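Long-range contacts in glutamate receptor 1 (Adineta vaga, PDB 4IO6), which binds amino acids, among them glutamate and methionine, in the two-lobed extracellular domain described here, and probably works as a ligand-gated ion channel: residues L10-I15 with I81-I86; D57-P62 with G77-A82; T65-L70 with I137-E142. All coordinates share one frame; numbering follows the deposited sequence.

Interaction 1: residues L10-I15 with I81-I86; sequences LRIGVI and IAIGDI. With MET (methionine), chain C.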
ATOM      1  N   LEU A  10       5.339   0.697 -25.416  1.00 20.05           N
ATOM      2  CA  LEU A  10       5.023   1.668 -24.357  1.00 18.91           C
ATOM      3  C   LEU A  10       6.098   2.707 -24.233  1.00 19.82           C
ATOM      4  O   LEU A  10       7.273   2.371 -24.056  1.00 21.39           O
ATOM      5  CB  LEU A  10       4.942   0.986 -23.010  1.00 21.83           C
ATOM      6  CG  LEU A  10       3.794   0.041 -22.811  1.00 23.53           C
ATOM      7  CD1 LEU A  10       3.921  -0.560 -21.425  1.00 21.80           C
ATOM      8  CD2 LEU A  10       2.483   0.784 -23.003  1.00 24.93           C
ATOM      9  N   ARG A  11       5.697   3.972 -24.310  1.00 19.98           N
ATOM     10  CA  ARG A  11       6.576   5.078 -23.984  1.00 18.53           C
ATOM     11  C   ARG A  11       6.489   5.232 -22.474  1.00 18.26           C
ATOM     12  O   ARG A  11       5.422   5.544 -21.944  1.00 19.01           O
ATOM     13  CB  ARG A  11       6.109   6.365 -24.661  1.00 21.92           C
ATOM     14  CG  ARG A  11       6.140   6.349 -26.187  1.00 24.44           C
ATOM     15  CD  ARG A  11       5.371   7.521 -26.803  1.00 28.48           C
ATOM     16  NE  ARG A  11       3.975   7.488 -26.389  1.00 26.55           N
ATOM     17  CZ  ARG A  11       3.168   8.546 -26.316  1.00 32.51           C
ATOM     18  NH1 ARG A  11       3.587   9.758 -26.669  1.00 35.17           N
ATOM     19  NH2 ARG A  11       1.923   8.383 -25.895  1.00 32.85           N
ATOM     20  N   ILE A  12       7.611   5.008 -21.792  1.00 17.11           N
ATOM     21  CA  ILE A  12       7.644   4.960 -20.338  1.00 15.83           C
ATOM     22  C   ILE A  12       8.389   6.176 -19.806  1.00 16.02           C
ATOM     23  O   ILE A  12       9.584   6.315 -20.020  1.00 17.87           O
ATOM     24  CB  ILE A  12       8.352   3.683 -19.851  1.00 17.36           C
ATOM     25  CG1 ILE A  12       7.623   2.444 -20.398  1.00 17.19           C
ATOM     26  CG2 ILE A  12       8.370   3.662 -18.323  1.00 17.50           C
ATOM     27  CD1 ILE A  12       8.270   1.116 -19.992  1.00 18.66           C
ATOM     28  N   GLY A  13       7.664   7.062 -19.135  1.00 15.47           N
ATOM     29  CA  GLY A  13       8.284   8.236 -18.535  1.00 17.82           C
ATOM     30  C   GLY A  13       8.951   7.852 -17.226  1.00 15.00           C
ATOM     31  O   GLY A  13       8.365   7.159 -16.399  1.00 14.40           O
ATOM     32  N   VAL A  14      10.200   8.306 -17.056  1.00 15.96           N
ATOM     33  CA  VAL A  14      10.916   8.132 -15.801  1.00 16.32           C
ATOM     34  C   VAL A  14      11.473   9.488 -15.377  1.00 15.96           C
ATOM     35  O   VAL A  14      11.557  10.417 -16.185  1.00 16.91           O
ATOM     36  CB  VAL A  14      12.026   7.067 -15.926  1.00 15.38           C
ATOM     37  CG1 VAL A  14      11.375   5.702 -16.255  1.00 14.92           C
ATOM     38  CG2 VAL A  14      13.088   7.441 -16.993  1.00 16.65           C
ATOM     39  N   ILE A  15      11.829   9.593 -14.105  1.00 15.69           N
ATOM     40  CA  ILE A  15      12.263  10.881 -13.544  1.00 16.54           C
ATOM     41  C   ILE A  15      13.475  10.646 -12.615  1.00 16.87           C
ATOM     42  O   ILE A  15      13.491   9.719 -11.805  1.00 16.04           O
ATOM     43  CB  ILE A  15      11.075  11.593 -12.806  1.00 16.08           C
ATOM     44  CG1 ILE A  15      11.495  12.955 -12.247  1.00 17.19           C
ATOM     45  CG2 ILE A  15      10.501  10.709 -11.706  1.00 14.84           C
ATOM     46  CD1 ILE A  15      10.299  13.760 -11.786  1.00 18.00           C
ATOM     47  N   ILE A  81       2.868   5.262 -19.942  1.00 13.84           N
ATOM     48  CA  ILE A  81       2.894   5.047 -18.497  1.00 12.89           C
ATOM     49  C   ILE A  81       4.075   5.835 -17.929  1.00 12.29           C
ATOM     50  O   ILE A  81       4.959   6.277 -18.669  1.00 14.29           O
ATOM     51  CB  ILE A  81       2.986   3.563 -18.050  1.00 12.72           C
ATOM     52  CG1 ILE A  81       4.289   2.908 -18.506  1.00 14.67           C
ATOM     53  CG2 ILE A  81       1.775   2.767 -18.536  1.00 14.51           C
ATOM     54  CD1 ILE A  81       4.474   1.507 -17.976  1.00 16.84           C
ATOM     55  N   ALA A  82       4.060   6.025 -16.610  1.00 11.80           N
ATOM     56  CA  ALA A  82       5.219   6.604 -15.924  1.00 12.12           C
ATOM     57  C   ALA A  82       5.520   5.799 -14.668  1.00 10.59           C
ATOM     58  O   ALA A  82       4.643   5.461 -13.885  1.00 12.79           O
ATOM     59  CB  ALA A  82       5.011   8.094 -15.596  1.00 13.34           C
ATOM     60  N   ILE A  83       6.795   5.478 -14.491  1.00 13.01           N
ATOM     61  CA  ILE A  83       7.226   4.627 -13.406  1.00 12.78           C
ATOM     62  C   ILE A  83       8.292   5.349 -12.611  1.00 14.10           C
ATOM     63  O   ILE A  83       9.282   5.831 -13.173  1.00 13.70           O
ATOM     64  CB  ILE A  83       7.817   3.300 -13.922  1.00 11.84           C
ATOM     65  CG1 ILE A  83       6.818   2.584 -14.858  1.00 15.34           C
ATOM     66  CG2 ILE A  83       8.202   2.419 -12.791  1.00 14.53           C
ATOM     67  CD1 ILE A  83       7.354   1.270 -15.392  1.00 16.67           C
ATOM     68  N   GLY A  84       8.086   5.417 -11.297  1.00 13.75           N
ATOM     69  CA  GLY A  84       9.083   5.968 -10.407  1.00 14.00           C
ATOM     70  C   GLY A  84       8.543   6.017  -8.987  1.00 12.63           C
ATOM     71  O   GLY A  84       7.594   5.301  -8.605  1.00 13.55           O
ATOM     72  N   ASP A  85       9.161   6.889  -8.206  1.00 11.93           N
ATOM     73  CA  ASP A  85       8.791   7.131  -6.824  1.00 10.47           C
ATOM     74  C   ASP A  85       7.691   8.183  -6.813  1.00 13.89           C
ATOM     75  O   ASP A  85       7.856   9.302  -6.330  1.00 12.20           O
ATOM     76  CB  ASP A  85      10.032   7.513  -6.004  1.00 12.60           C
ATOM     77  CG  ASP A  85      10.868   8.650  -6.605  1.00 14.69           C
ATOM     78  OD1 ASP A  85      10.796   8.961  -7.816  1.00 14.12           O
ATOM     79  OD2 ASP A  85      11.721   9.212  -5.829  1.00 14.12           O
ATOM     80  N   ILE A  86       6.563   7.798  -7.413  1.00 11.13           N
ATOM     81  CA  ILE A  86       5.461   8.675  -7.708  1.00  9.98           C
ATOM     82  C   ILE A  86       4.301   8.376  -6.750  1.00 12.81           C
ATOM     83  O   ILE A  86       3.719   7.310  -6.771  1.00 11.26           O
ATOM     84  CB  ILE A  86       4.980   8.514  -9.169  1.00 10.33           C
ATOM     85  CG1 ILE A  86       6.127   8.683 -10.167  1.00 12.18           C
ATOM     86  CG2 ILE A  86       3.868   9.500  -9.437  1.00 12.47           C
ATOM     87  CD1 ILE A  86       5.769   8.263 -11.608  1.00 16.99           C
TER
HETATM   88  N   MET C 301       6.957  10.996  -4.226  1.00 11.20           N
HETATM   89  CA  MET C 301       6.706  12.453  -4.211  1.00 11.75           C
HETATM   90  C   MET C 301       5.698  12.826  -5.265  1.00 11.83           C
HETATM   91  O   MET C 301       5.240  11.963  -6.069  1.00  9.96           O
HETATM   92  CB  MET C 301       7.985  13.277  -4.407  1.00 15.40           C
HETATM   93  CG  MET C 301       8.749  13.455  -3.123  1.00 16.79           C
HETATM   94  SD  MET C 301       7.771  14.572  -2.025  1.00 18.49           S
HETATM   95  CE  MET C 301       8.525  14.213  -0.433  1.00 23.04           C
HETATM   96  OXT MET C 301       5.301  13.992  -5.381  1.00 12.25           O
HETATM   97  O   HOH W   1      11.595   7.144 -12.541  1.00 14.56           O
HETATM   98  O   HOH W   2      12.227   7.954 -10.063  1.00 15.11           O

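Interaction 2: residues D57-P62 with G77-A82; sequences DVQLAP and GDYDIA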
ATOM      1  N   ASP A  57      10.090   1.791 -24.497  1.00 19.51           N
ATOM      2  CA  ASP A  57      10.675   3.027 -25.012  1.00 20.68           C
ATOM      3  C   ASP A  57      10.804   3.990 -23.825  1.00 20.40           C
ATOM      4  O   ASP A  57       9.879   4.750 -23.518  1.00 21.13           O
ATOM      5  CB  ASP A  57       9.776   3.624 -26.098  1.00 23.69           C
ATOM      6  CG  ASP A  57      10.272   4.962 -26.608  1.00 23.90           C
ATOM      7  OD1 ASP A  57      11.429   5.324 -26.315  1.00 24.39           O
ATOM      8  OD2 ASP A  57       9.492   5.651 -27.302  1.00 29.13           O
ATOM      9  N   VAL A  58      11.944   3.920 -23.142  1.00 18.37           N
ATOM     10  CA  VAL A  58      12.130   4.638 -21.899  1.00 17.40           C
ATOM     11  C   VAL A  58      12.588   6.055 -22.179  1.00 20.18           C
ATOM     12  O   VAL A  58      13.551   6.294 -22.918  1.00 22.34           O
ATOM     13  CB  VAL A  58      13.132   3.937 -20.972  1.00 18.68           C
ATOM     14  CG1 VAL A  58      13.310   4.710 -19.668  1.00 19.08           C
ATOM     15  CG2 VAL A  58      12.690   2.523 -20.697  1.00 20.01           C
ATOM     16  N   GLN A  59      11.853   6.986 -21.594  1.00 17.81           N
ATOM     17  CA  GLN A  59      12.048   8.411 -21.815  0.54 20.73           C
ATOM     18  C   GLN A  59      12.242   9.160 -20.497  1.00 18.14           C
ATOM     19  O   GLN A  59      11.347   9.231 -19.662  1.00 17.89           O
ATOM     20  CB  GLN A  59      10.859   8.997 -22.572  0.54 22.95           C
ATOM     21  CG  GLN A  59      10.760   8.538 -24.024  0.54 26.26           C
ATOM     22  CD  GLN A  59       9.632   9.211 -24.786  0.54 32.37           C
ATOM     23  OE1 GLN A  59       9.251  10.345 -24.490  0.54 36.70           O
ATOM     24  NE2 GLN A  59       9.088   8.508 -25.777  0.54 36.10           N
ATOM     25  N   LEU A  60      13.428   9.728 -20.316  1.00 20.70           N
ATOM     26  CA  LEU A  60      13.720  10.535 -19.122  1.00 19.15           C
ATOM     27  C   LEU A  60      13.107  11.928 -19.227  1.00 19.54           C
ATOM     28  O   LEU A  60      13.318  12.653 -20.218  1.00 22.74           O
ATOM     29  CB  LEU A  60      15.239  10.639 -18.975  1.00 17.89           C
ATOM     30  CG  LEU A  60      15.773  11.481 -17.817  1.00 20.65           C
ATOM     31  CD1 LEU A  60      15.461  10.842 -16.500  1.00 19.84           C
ATOM     32  CD2 LEU A  60      17.269  11.690 -17.966  1.00 23.00           C
ATOM     33  N   ALA A  61      12.335  12.303 -18.207  1.00 19.90           N
ATOM     34  CA  ALA A  61      11.768  13.642 -18.123  1.00 23.37           C
ATOM     35  C   ALA A  61      12.884  14.700 -18.078  1.00 23.61           C
ATOM     36  O   ALA A  61      13.929  14.498 -17.469  1.00 22.70           O
ATOM     37  CB  ALA A  61      10.871  13.751 -16.892  1.00 21.37           C
ATOM     38  N   PRO A  62      12.653  15.845 -18.726  1.00 26.22           N
ATOM     39  CA  PRO A  62      13.665  16.908 -18.743  1.00 29.42           C
ATOM     40  C   PRO A  62      14.092  17.323 -17.340  1.00 26.55           C
ATOM     41  O   PRO A  62      13.356  17.099 -16.379  1.00 25.78           O
ATOM     42  CB  PRO A  62      12.949  18.070 -19.438  1.00 32.02           C
ATOM     43  CG  PRO A  62      11.820  17.476 -20.151  1.00 32.03           C
ATOM     44  CD  PRO A  62      11.430  16.213 -19.449  1.00 29.82           C
ATOM     45  N   GLY A  77      -0.609  13.092 -22.926  1.00 21.69           N
ATOM     46  CA  GLY A  77      -0.282  12.099 -23.951  1.00 25.05           C
ATOM     47  C   GLY A  77       1.191  11.974 -24.312  1.00 25.33           C
ATOM     48  O   GLY A  77       1.512  11.372 -25.344  1.00 27.57           O
ATOM     49  N   ASP A  78       2.084  12.531 -23.493  1.00 22.08           N
ATOM     50  CA  ASP A  78       3.521  12.526 -23.793  1.00 19.98           C
ATOM     51  C   ASP A  78       4.154  11.156 -23.493  1.00 21.01           C
ATOM     52  O   ASP A  78       5.236  10.850 -24.005  1.00 22.28           O
ATOM     53  CB  ASP A  78       4.280  13.542 -22.952  1.00 24.68           C
ATOM     54  CG  ASP A  78       3.927  14.974 -23.268  1.00 32.59           C
ATOM     55  OD1 ASP A  78       3.011  15.232 -24.073  1.00 32.38           O
ATOM     56  OD2 ASP A  78       4.594  15.852 -22.681  1.00 34.62           O
ATOM     57  N   TYR A  79       3.500  10.379 -22.629  1.00 18.84           N
ATOM     58  CA  TYR A  79       3.935   9.032 -22.254  1.00 20.24           C
ATOM     59  C   TYR A  79       2.722   8.125 -22.221  1.00 21.07           C
ATOM     60  O   TYR A  79       1.591   8.597 -22.082  1.00 22.18           O
ATOM     61  CB  TYR A  79       4.562   9.036 -20.845  1.00 18.66           C
ATOM     62  CG  TYR A  79       5.662  10.069 -20.655  1.00 18.52           C
ATOM     63  CD1 TYR A  79       6.861   9.980 -21.331  1.00 16.24           C
ATOM     64  CD2 TYR A  79       5.486  11.144 -19.800  1.00 24.58           C
ATOM     65  CE1 TYR A  79       7.869  10.936 -21.154  1.00 22.66           C
ATOM     66  CE2 TYR A  79       6.467  12.089 -19.621  1.00 25.81           C
ATOM     67  CZ  TYR A  79       7.657  11.989 -20.296  1.00 22.00           C
ATOM     68  OH  TYR A  79       8.637  12.947 -20.115  1.00 27.70           O
ATOM     69  N   ASP A  80       2.946   6.816 -22.298  1.00 18.99           N
ATOM     70  CA  ASP A  80       1.887   5.840 -22.101  1.00 16.97           C
ATOM     71  C   ASP A  80       1.739   5.452 -20.625  1.00 17.87           C
ATOM     72  O   ASP A  80       0.619   5.296 -20.127  1.00 18.41           O
ATOM     73  CB  ASP A  80       2.130   4.613 -22.965  1.00 18.67           C
ATOM     74  CG  ASP A  80       2.114   4.959 -24.448  1.00 25.55           C
ATOM     75  OD1 ASP A  80       1.191   5.686 -24.892  1.00 28.25           O
ATOM     76  OD2 ASP A  80       3.068   4.591 -25.147  1.00 27.00           O
ATOM     77  N   ILE A  81       2.868   5.262 -19.942  1.00 13.84           N
ATOM     78  CA  ILE A  81       2.894   5.047 -18.497  1.00 12.89           C
ATOM     79  C   ILE A  81       4.075   5.835 -17.929  1.00 12.29           C
ATOM     80  O   ILE A  81       4.959   6.277 -18.669  1.00 14.29           O
ATOM     81  CB  ILE A  81       2.986   3.563 -18.050  1.00 12.72           C
ATOM     82  CG1 ILE A  81       4.289   2.908 -18.506  1.00 14.67           C
ATOM     83  CG2 ILE A  81       1.775   2.767 -18.536  1.00 14.51           C
ATOM     84  CD1 ILE A  81       4.474   1.507 -17.976  1.00 16.84           C
ATOM     85  N   ALA A  82       4.060   6.025 -16.610  1.00 11.80           N
ATOM     86  CA  ALA A  82       5.219   6.604 -15.924  1.00 12.12           C
ATOM     87  C   ALA A  82       5.520   5.799 -14.668  1.00 10.59           C
ATOM     88  O   ALA A  82       4.643   5.461 -13.885  1.00 12.79           O
ATOM     89  CB  ALA A  82       5.011   8.094 -15.596  1.00 13.34           C
TER
HETATM   90  O   HOH W   3      10.610  13.018 -21.722  1.00 35.31           O

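Interaction 3: residues T65-L70 with I137-E142; sequences TSYTGL and IGTAGE. With MET (methionine), chain C.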
ATOM      1  N   THR A  65      11.930  18.770 -14.110  1.00 29.54           N
ATOM      2  CA  THR A  65      10.527  18.342 -14.200  1.00 27.21           C
ATOM      3  C   THR A  65      10.094  17.954 -12.793  1.00 23.75           C
ATOM      4  O   THR A  65      10.857  17.319 -12.060  1.00 26.67           O
ATOM      5  CB  THR A  65      10.345  17.107 -15.131  1.00 25.86           C
ATOM      6  OG1 THR A  65      10.709  17.443 -16.469  1.00 28.85           O
ATOM      7  CG2 THR A  65       8.898  16.636 -15.146  1.00 25.02           C
ATOM      8  N   SER A  66       8.892  18.356 -12.387  1.00 17.76           N
ATOM      9  CA  SER A  66       8.407  18.033 -11.073  1.00 15.91           C
ATOM     10  C   SER A  66       7.579  16.763 -11.163  1.00 14.17           C
ATOM     11  O   SER A  66       7.285  16.291 -12.271  1.00 15.51           O
ATOM     12  CB  SER A  66       7.534  19.168 -10.516  1.00 20.48           C
ATOM     13  OG  SER A  66       6.285  19.246 -11.196  1.00 18.46           O
ATOM     14  N   TYR A  67       7.209  16.214 -10.023  1.00 15.17           N
ATOM     15  CA  TYR A  67       6.383  15.007 -10.019  1.00 12.11           C
ATOM     16  C   TYR A  67       4.997  15.333 -10.576  1.00 14.71           C
ATOM     17  O   TYR A  67       4.439  14.571 -11.386  1.00 14.90           O
ATOM     18  CB  TYR A  67       6.339  14.373  -8.621  1.00 14.73           C
ATOM     19  CG  TYR A  67       7.626  13.644  -8.352  1.00 12.69           C
ATOM     20  CD1 TYR A  67       8.764  14.315  -7.983  1.00 12.49           C
ATOM     21  CD2 TYR A  67       7.720  12.272  -8.559  1.00 12.95           C
ATOM     22  CE1 TYR A  67       9.972  13.644  -7.789  1.00 13.01           C
ATOM     23  CE2 TYR A  67       8.908  11.596  -8.377  1.00 12.74           C
ATOM     24  CZ  TYR A  67      10.042  12.286  -7.989  1.00 12.57           C
ATOM     25  OH  TYR A  67      11.240  11.602  -7.823  1.00 14.82           O
ATOM     26  N   THR A  68       4.433  16.477 -10.193  1.00 15.33           N
ATOM     27  CA  THR A  68       3.145  16.875 -10.778  1.00 11.98           C
ATOM     28  C   THR A  68       3.294  17.058 -12.276  1.00 13.31           C
ATOM     29  O   THR A  68       2.399  16.714 -13.060  1.00 13.33           O
ATOM     30  CB  THR A  68       2.693  18.202 -10.169  1.00 19.09           C
ATOM     31  OG1 THR A  68       2.291  17.940  -8.828  1.00 23.43           O
ATOM     32  CG2 THR A  68       1.532  18.807 -10.997  1.00 24.56           C
ATOM     33  N   GLY A  69       4.425  17.620 -12.685  1.00 14.78           N
ATOM     34  CA  GLY A  69       4.714  17.837 -14.090  1.00 14.29           C
ATOM     35  C   GLY A  69       4.737  16.538 -14.895  1.00 14.08           C
ATOM     36  O   GLY A  69       4.245  16.503 -16.017  1.00 16.21           O
ATOM     37  N   LEU A  70       5.326  15.501 -14.316  1.00 15.15           N
ATOM     38  CA  LEU A  70       5.403  14.194 -14.971  1.00 14.55           C
ATOM     39  C   LEU A  70       4.014  13.620 -15.159  1.00 15.06           C
ATOM     40  O   LEU A  70       3.669  13.091 -16.237  1.00 14.60           O
ATOM     41  CB  LEU A  70       6.268  13.259 -14.132  1.00 13.31           C
ATOM     42  CG  LEU A  70       6.419  11.826 -14.680  1.00 13.95           C
ATOM     43  CD1 LEU A  70       7.092  11.838 -16.022  1.00 21.74           C
ATOM     44  CD2 LEU A  70       7.158  10.989 -13.671  1.00 14.85           C
ATOM     45  N   ILE A 137       8.411  22.357  -5.245  1.00 15.58           N
ATOM     46  CA  ILE A 137       7.094  22.608  -5.837  1.00 15.61           C
ATOM     47  C   ILE A 137       6.689  21.418  -6.696  1.00 15.60           C
ATOM     48  O   ILE A 137       7.547  20.705  -7.237  1.00 16.67           O
ATOM     49  CB  ILE A 137       7.050  23.938  -6.608  1.00 16.71           C
ATOM     50  CG1 ILE A 137       7.939  23.901  -7.843  1.00 26.55           C
ATOM     51  CG2 ILE A 137       7.411  25.072  -5.660  1.00 19.56           C
ATOM     52  CD1 ILE A 137       7.887  25.184  -8.644  1.00 39.05           C
ATOM     53  N   GLY A 138       5.383  21.158  -6.768  1.00 14.63           N
ATOM     54  CA  GLY A 138       4.874  20.086  -7.607  1.00 14.07           C
ATOM     55  C   GLY A 138       5.215  18.729  -7.053  1.00 14.46           C
ATOM     56  O   GLY A 138       5.497  17.798  -7.803  1.00 16.36           O
ATOM     57  N   THR A 139       5.200  18.606  -5.730  1.00 15.09           N
ATOM     58  CA  THR A 139       5.407  17.326  -5.058  1.00 12.55           C
ATOM     59  C   THR A 139       4.365  17.109  -3.977  1.00 13.92           C
ATOM     60  O   THR A 139       3.706  18.055  -3.495  1.00 14.32           O
ATOM     61  CB  THR A 139       6.780  17.215  -4.366  1.00 14.33           C
ATOM     62  OG1 THR A 139       6.844  18.168  -3.280  1.00 16.14           O
ATOM     63  CG2 THR A 139       7.886  17.448  -5.371  1.00 15.56           C
ATOM     64  N   ALA A 140       4.261  15.867  -3.516  1.00 14.77           N
ATOM     65  CA  ALA A 140       3.418  15.572  -2.371  1.00 16.24           C
ATOM     66  C   ALA A 140       3.830  16.308  -1.082  1.00 15.25           C
ATOM     67  O   ALA A 140       3.009  16.528  -0.181  1.00 16.84           O
ATOM     68  CB  ALA A 140       3.363  14.042  -2.135  1.00 16.44           C
ATOM     69  N   GLY A 141       5.099  16.697  -0.982  1.00 15.50           N
ATOM     70  CA  GLY A 141       5.579  17.465   0.153  1.00 15.28           C
ATOM     71  C   GLY A 141       4.931  18.846   0.165  1.00 14.10           C
ATOM     72  O   GLY A 141       4.564  19.373   1.228  1.00 16.59           O
ATOM     73  N   GLU A 142       4.782  19.431  -1.019  1.00 13.71           N
ATOM     74  CA  GLU A 142       4.067  20.709  -1.123  1.00 14.46           C
ATOM     75  C   GLU A 142       2.608  20.536  -0.696  1.00 14.96           C
ATOM     76  O   GLU A 142       2.059  21.361   0.028  1.00 15.78           O
ATOM     77  CB  GLU A 142       4.154  21.280  -2.527  1.00 14.59           C
ATOM     78  CG  GLU A 142       3.484  22.649  -2.642  1.00 15.55           C
ATOM     79  CD  GLU A 142       3.413  23.229  -4.039  1.00 15.91           C
ATOM     80  OE1 GLU A 142       3.448  22.485  -5.057  1.00 17.64           O
ATOM     81  OE2 GLU A 142       3.205  24.465  -4.113  1.00 20.66           O
TER
HETATM   82  N   MET C 301       6.957  10.996  -4.226  1.00 11.20           N
HETATM   83  CA  MET C 301       6.706  12.453  -4.211  1.00 11.75           C
HETATM   84  C   MET C 301       5.698  12.826  -5.265  1.00 11.83           C
HETATM   85  O   MET C 301       5.240  11.963  -6.069  1.00  9.96           O
HETATM   86  CB  MET C 301       7.985  13.277  -4.407  1.00 15.40           C
HETATM   87  CG  MET C 301       8.749  13.455  -3.123  1.00 16.79           C
HETATM   88  SD  MET C 301       7.771  14.572  -2.025  1.00 18.49           S
HETATM   89  CE  MET C 301       8.525  14.213  -0.433  1.00 23.04           C
HETATM   90  OXT MET C 301       5.301  13.992  -5.381  1.00 12.25           O

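Interaction 1: residues L10-I15 with I81-I86
Ile81 holds CG1 between its backbone N and carbonyl carbon (chi1 63°), whereas Ile12 turns CG1 away from its carbonyl carbon (chi1 -59°); the two side chains then run side by side, pointing the same way, with their CG1 atoms 3.9 Å apart. Ile83 slants across Ile12, its CD1 3.9 Å from Ile12 CG2, and Leu10 CD1 adds a further methyl beside Ile81 CD1. The backbones pair as parallel strands: Gly13 N donates to Ile81 O at 2.9 Å in the carbonyl plane, Ile83 N meets Gly13 O head-on at 3.0 Å, and Ile81 N reaches Arg11 O at a longer 3.3 Å. Gly13 pairs with Ala82, whose CB lies on the face opposite Ile12 and Ile81; their CA atoms are 4.3 Å apart. Beyond this pairing, one water joins Ile15 N to Ile83 O and another joins Ile15 O to Asp85 OD1. Asp85 O accepts a hydrogen bond from the amino N of the bound methionine at 2.8 Å, while its carboxylate is held by Tyr67, Ser17 and Arg162. Strand 9-14 has strand 55-60 along its other edge; Ile12 and Ile83 pack on Ile45 of helix 40-52, and Ile81 and Ile83 on Ile209 of strand 200-211.

Interaction 2: residues D57-P62 with G77-A82
The two ends of a beta-alpha-beta crossover meet here, where Tyr79, in the loop between helix 67-75 and strand 81-82, reaches back to Gln59 of strand 55-60 and Ala61 just beyond it. With CG anti to the carbonyl carbon (chi1 -52°), the Tyr79 ring extends toward that strand. Gln59 slants across it, its CB 3.8 Å from Tyr79 CE1. The Gln59 side chain has two conformers; in one of them the amide plane is turned 64° from the ring and NE2 lies 3.3 Å from Asp57 OD2, so a bond between them is at best part-time and remains doubtful. At the far end of the ring, Tyr79 OH lies 3.8 Å from Ala61 CA. A water in the ring plane hydrogen-bonds to this hydroxyl at 2.5 Å and donates to Leu60 O at 3.1 Å, tying the loop to the strand end. Asp78 CB lies over the rim of one ring face, and Leu70 and Ala73 of helix 67-75 also touch the ring. Replacing Tyr79 by an alanine would probably open a gap between Gln59, Ala61 and the helix, and leave the water without its hydroxyl partner. Gly77, with positive phi, ends the helix in a Schellman motif, and the chain then returns to a strand parallel to the first, with strand 9-14 lying between the two, a beta-alpha-beta crossover that skips one strand.

Interaction 3: residues T65-L70 with I137-E142
Ser66, Tyr67 and Thr68 meet Gly138 and Thr139 at the ligand cleft of a two-lobed fold of the periplasmic-binding-protein type, where the starts of helices 67-75 and 140-149 meet beside the bound methionine. The direct bond is between backbones: Thr68 N donates to Gly138 O at 2.9 Å, approaching with a tilt of 30° from the carbonyl plane. The Thr68 hydroxyl lies near the same oxygen, though its bond, at 3.4 Å from OG1, is weak and not settled. One carbonyl just ahead of helix 140-149 is thus bound by the first turn of helix 67-75, a link consistent with helping to hold the cleft closed over its ligand. Ser66 fits close behind, its CB 3.6 Å from Ile137 O; Gly138 has positive phi, and a CB there would run into Ser66 OG. That OG, placed between backbone N and carbonyl carbon (chi1 71°), is already engaged as the N-cap of its own helix, accepting from Gly69 N at 2.9 Å. Thr139 is the matching N-cap opposite, its OG1 taking weak bonds from Gly141 N and Glu142 N as well as bonding to Arg136 O.

Both segments also touch the ligand. Ala140 N donates to methionine OXT at 2.8 Å, so the helix end would probably help stabilise the carboxylate. Methionine CB rests over one face of the Tyr67 ring, 3.8 Å above the plane and toward its rim, and the Tyr67 hydroxyl, besides its bond to Asp85, has Arg162 as a partner. Thr139 CG2 comes obliquely to the same ring, 4.2 Å from Tyr67 CD1. Behind the turn, Gly138 N donates to Glu142 OE1 at 2.9 Å, meeting the carboxylate 39° out of its plane.

How the interactions relate
Interactions 1 and 2 lie in one lobe, their centres about 6 Å apart, and share Ile81 and Ala82; their three strands form a single parallel sheet with 9-14 in the middle. Along the chain come strand 9-14, strand 55-60, helix 67-75, strand 81-82 and, much later, helix 140-149. Interaction 3, centred about 14 Å from interaction 1 and 16 Å from interaction 2, joins helix 67-75 to the other side of the cleft. Its Leu70 bridges to both other contacts, and Tyr67 connects it to interaction 1. The loop leaving strand 81-82 thus brings Asp85, and the crossover helix brings Tyr67, to a methionine that interactions 1 and 3 both touch.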